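Local coordinates for actin binding protein family protein (Entamoeba histolytica HM-1:IMSS, PDB 6K2F) that probably binds actin monomers and inhibits their polymerization, likely by sequestering G-actin, this chain being the N-terminal ADF-homology domain of twinfilin, at residues Pro61-Phe66 against Met96-Thr101. Sequence-based numbering, arbitrary orientation.
Sequences PSYILF and MLYSST
The hydroxyl of Y63 donates to the backbone carbonyl of Y98, OH to O 2.6 Å; the C=O...OH angle of 116° and a donor lying in the carbonyl plane place this bond on a lone pair. The same oxygen sits in the plane of the Y63 ring, at its edge, so the phenol points its hydroxyl edge at the backbone of helix 92-101. T101 closes in beside the bond, its CB 3.3 Å from Y63 OH. With OG1 anti to the carbonyl carbon, T101 turns its hydroxyl back to L97 O, and CG2 stays beside the tyrosine oxygen. L97 O therefore takes two donors, T101 OG1 at 2.7 Å and T101 N, from opposite faces of its plane.

The two tyrosine rings meet obliquely, planes at 40° and Y63 CZ 3.5 Å from Y98 CD2. P61 supplies a CH-pi contact: its CB stands 3.5 Å from the centroid of the Y98 ring, over the face and nearly along the ring normal. Beyond this contact, Y98 OH hydrogen-bonds I28 N of strand 23-29, while Y63 meets F105 edge-to-face. Axes 10.1 Å apart and 26° from parallel show the helix segment running roughly along strand 62-66; the two tyrosines and P61 thus join helix 92-101 to the start of strand 62-68, within the ADF-homology fold, a mixed sheet flanked by helices.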
ATOM      1  N   PRO A  61       9.747  22.822  -1.810  1.00 13.41           N
ATOM      2  CA  PRO A  61       8.336  22.515  -1.948  1.00 11.86           C
ATOM      3  C   PRO A  61       8.135  21.204  -2.712  1.00 12.61           C
ATOM      4  O   PRO A  61       8.833  20.897  -3.625  1.00 14.38           O
ATOM      5  CB  PRO A  61       7.747  23.722  -2.673  1.00 15.82           C
ATOM      6  CG  PRO A  61       8.742  24.833  -2.420  1.00 17.03           C
ATOM      7  CD  PRO A  61      10.083  24.140  -2.366  1.00 15.15           C
ATOM      8  N   SER A  62       7.113  20.452  -2.303  1.00 12.12           N
ATOM      9  CA  SER A  62       6.667  19.270  -3.069  1.00 12.32           C
ATOM     10  C   SER A  62       5.212  19.001  -2.770  1.00 12.71           C
ATOM     11  O   SER A  62       4.681  19.511  -1.760  1.00 11.92           O
ATOM     12  CB  SER A  62       7.521  18.042  -2.866  1.00 12.79           C
ATOM     13  OG  SER A  62       7.466  17.554  -1.540  1.00 15.64           O
ATOM     14  N   TYR A  63       4.574  18.269  -3.665  1.00 13.60           N
ATOM     15  CA  TYR A  63       3.215  17.755  -3.450  1.00 11.20           C
ATOM     16  C   TYR A  63       3.268  16.267  -3.158  1.00 13.18           C
ATOM     17  O   TYR A  63       4.065  15.535  -3.748  1.00 12.50           O
ATOM     18  CB  TYR A  63       2.367  17.939  -4.693  1.00 14.08           C
ATOM     19  CG  TYR A  63       2.253  19.348  -5.195  1.00 11.77           C
ATOM     20  CD1 TYR A  63       1.552  20.303  -4.492  1.00 12.77           C
ATOM     21  CD2 TYR A  63       2.801  19.710  -6.413  1.00 12.45           C
ATOM     22  CE1 TYR A  63       1.410  21.595  -4.972  1.00 12.85           C
ATOM     23  CE2 TYR A  63       2.639  20.980  -6.924  1.00 14.77           C
ATOM     24  CZ  TYR A  63       1.953  21.936  -6.206  1.00 15.56           C
ATOM     25  OH  TYR A  63       1.850  23.192  -6.738  1.00 16.07           O
ATOM     26  N   ILE A  64       2.346  15.809  -2.322  1.00 11.06           N
ATOM     27  CA  ILE A  64       2.118  14.352  -2.116  1.00 13.23           C
ATOM     28  C   ILE A  64       0.645  14.082  -2.390  1.00 14.59           C
ATOM     29  O   ILE A  64      -0.196  14.710  -1.769  1.00 13.22           O
ATOM     30  CB  ILE A  64       2.426  13.877  -0.688  1.00 15.60           C
ATOM     31  CG1 ILE A  64       3.794  14.322  -0.176  1.00 22.31           C
ATOM     32  CG2 ILE A  64       2.240  12.362  -0.640  1.00 16.73           C
ATOM     33  CD1 ILE A  64       4.905  13.565  -0.753  1.00 22.15           C
ATOM     34  N   LEU A  65       0.368  13.202  -3.343  1.00 13.61           N
ATOM     35  CA  LEU A  65      -0.992  12.684  -3.585  1.00 12.37           C
ATOM     36  C   LEU A  65      -1.117  11.398  -2.783  1.00 10.57           C
ATOM     37  O   LEU A  65      -0.436  10.433  -3.122  1.00 12.52           O
ATOM     38  CB  LEU A  65      -1.193  12.459  -5.079  1.00 13.44           C
ATOM     39  CG  LEU A  65      -0.915  13.675  -5.943  1.00 19.69           C
ATOM     40  CD1 LEU A  65      -1.082  13.342  -7.406  1.00 19.72           C
ATOM     41  CD2 LEU A  65      -1.806  14.825  -5.537  1.00 24.28           C
ATOM     42  N   PHE A  66      -1.877  11.449  -1.706  1.00 13.04           N
ATOM     43  CA  PHE A  66      -1.907  10.380  -0.689  1.00 14.55           C
ATOM     44  C   PHE A  66      -3.290   9.721  -0.730  1.00 11.80           C
ATOM     45  O   PHE A  66      -4.309  10.341  -0.458  1.00 12.83           O
ATOM     46  CB  PHE A  66      -1.583  10.957   0.680  1.00 12.10           C
ATOM     47  CG  PHE A  66      -1.266   9.910   1.710  1.00 12.24           C
ATOM     48  CD1 PHE A  66      -2.294   9.235   2.340  1.00 12.47           C
ATOM     49  CD2 PHE A  66       0.046   9.630   2.065  1.00 10.55           C
ATOM     50  CE1 PHE A  66      -2.018   8.284   3.303  1.00 13.51           C
ATOM     51  CE2 PHE A  66       0.318   8.639   2.998  1.00 13.83           C
ATOM     52  CZ  PHE A  66      -0.713   7.981   3.620  1.00 12.07           C
ATOM     53  N   MET A  96       4.760  31.008  -4.504  1.00 18.60           N
ATOM     54  CA  MET A  96       3.572  31.478  -5.259  1.00 25.01           C
ATOM     55  C   MET A  96       3.240  30.431  -6.327  1.00 21.22           C
ATOM     56  O   MET A  96       2.057  30.084  -6.474  1.00 22.86           O
ATOM     57  CB  MET A  96       3.799  32.834  -5.934  1.00 26.02           C
ATOM     58  CG  MET A  96       3.906  34.017  -4.973  1.00 38.51           C
ATOM     59  SD  MET A  96       2.557  34.167  -3.751  1.00 52.23           S
ATOM     60  CE  MET A  96       3.306  33.370  -2.332  1.00 43.11           C
ATOM     61  N   LEU A  97       4.253  29.929  -7.034  1.00 20.96           N
ATOM     62  CA  LEU A  97       4.039  28.909  -8.087  1.00 19.72           C
ATOM     63  C   LEU A  97       3.433  27.652  -7.462  1.00 17.51           C
ATOM     64  O   LEU A  97       2.451  27.138  -8.002  1.00 21.08           O
ATOM     65  CB  LEU A  97       5.365  28.564  -8.760  1.00 21.69           C
ATOM     66  CG  LEU A  97       5.230  27.743 -10.037  1.00 29.03           C
ATOM     67  CD1 LEU A  97       4.485  28.518 -11.114  1.00 32.27           C
ATOM     68  CD2 LEU A  97       6.598  27.324 -10.542  1.00 28.93           C
ATOM     69  N   TYR A  98       3.970  27.148  -6.351  1.00 16.07           N
ATOM     70  CA  TYR A  98       3.429  25.911  -5.738  1.00 14.20           C
ATOM     71  C   TYR A  98       2.036  26.156  -5.168  1.00 16.81           C
ATOM     72  O   TYR A  98       1.179  25.285  -5.272  1.00 18.33           O
ATOM     73  CB  TYR A  98       4.371  25.338  -4.681  1.00 16.18           C
ATOM     74  CG  TYR A  98       5.384  24.412  -5.289  1.00 13.96           C
ATOM     75  CD1 TYR A  98       6.555  24.893  -5.854  1.00 15.98           C
ATOM     76  CD2 TYR A  98       5.138  23.058  -5.340  1.00 12.96           C
ATOM     77  CE1 TYR A  98       7.475  24.016  -6.414  1.00 16.14           C
ATOM     78  CE2 TYR A  98       6.044  22.171  -5.874  1.00 13.55           C
ATOM     79  CZ  TYR A  98       7.209  22.653  -6.442  1.00 15.49           C
ATOM     80  OH  TYR A  98       8.131  21.804  -7.008  1.00 18.48           O
ATOM     81  N   SER A  99       1.814  27.306  -4.551  1.00 17.90           N
ATOM     82  CA  SER A  99       0.499  27.614  -3.940  1.00 20.72           C
ATOM     83  C   SER A  99      -0.566  27.724  -5.039  1.00 25.48           C
ATOM     84  O   SER A  99      -1.636  27.090  -4.900  1.00 22.49           O
ATOM     85  CB  SER A  99       0.597  28.860  -3.092  1.00 27.39           C
ATOM     86  OG  SER A  99      -0.686  29.257  -2.629  1.00 52.81           O
ATOM     87  N   SER A 100      -0.299  28.478  -6.107  1.00 20.12           N
ATOM     88  CA  SER A 100      -1.287  28.721  -7.199  1.00 25.78           C
ATOM     89  C   SER A 100      -1.539  27.428  -7.997  1.00 27.06           C
ATOM     90  O   SER A 100      -2.656  27.258  -8.526  1.00 32.94           O
ATOM     91  CB  SER A 100      -0.859  29.838  -8.106  1.00 31.54           C
ATOM     92  OG  SER A 100       0.321  29.490  -8.805  1.00 36.55           O
ATOM     93  N   THR A 101      -0.553  26.535  -8.078  1.00 19.73           N
ATOM     94  CA  THR A 101      -0.629  25.296  -8.909  1.00 20.56           C
ATOM     95  C   THR A 101      -1.379  24.187  -8.149  1.00 22.76           C
ATOM     96  O   THR A 101      -1.835  23.227  -8.816  1.00 22.21           O
ATOM     97  CB  THR A 101       0.776  24.896  -9.375  1.00 21.51           C
ATOM     98  OG1 THR A 101       1.306  25.969 -10.153  1.00 22.33           O
ATOM     99  CG2 THR A 101       0.800  23.601 -10.149  1.00 23.53           C
TER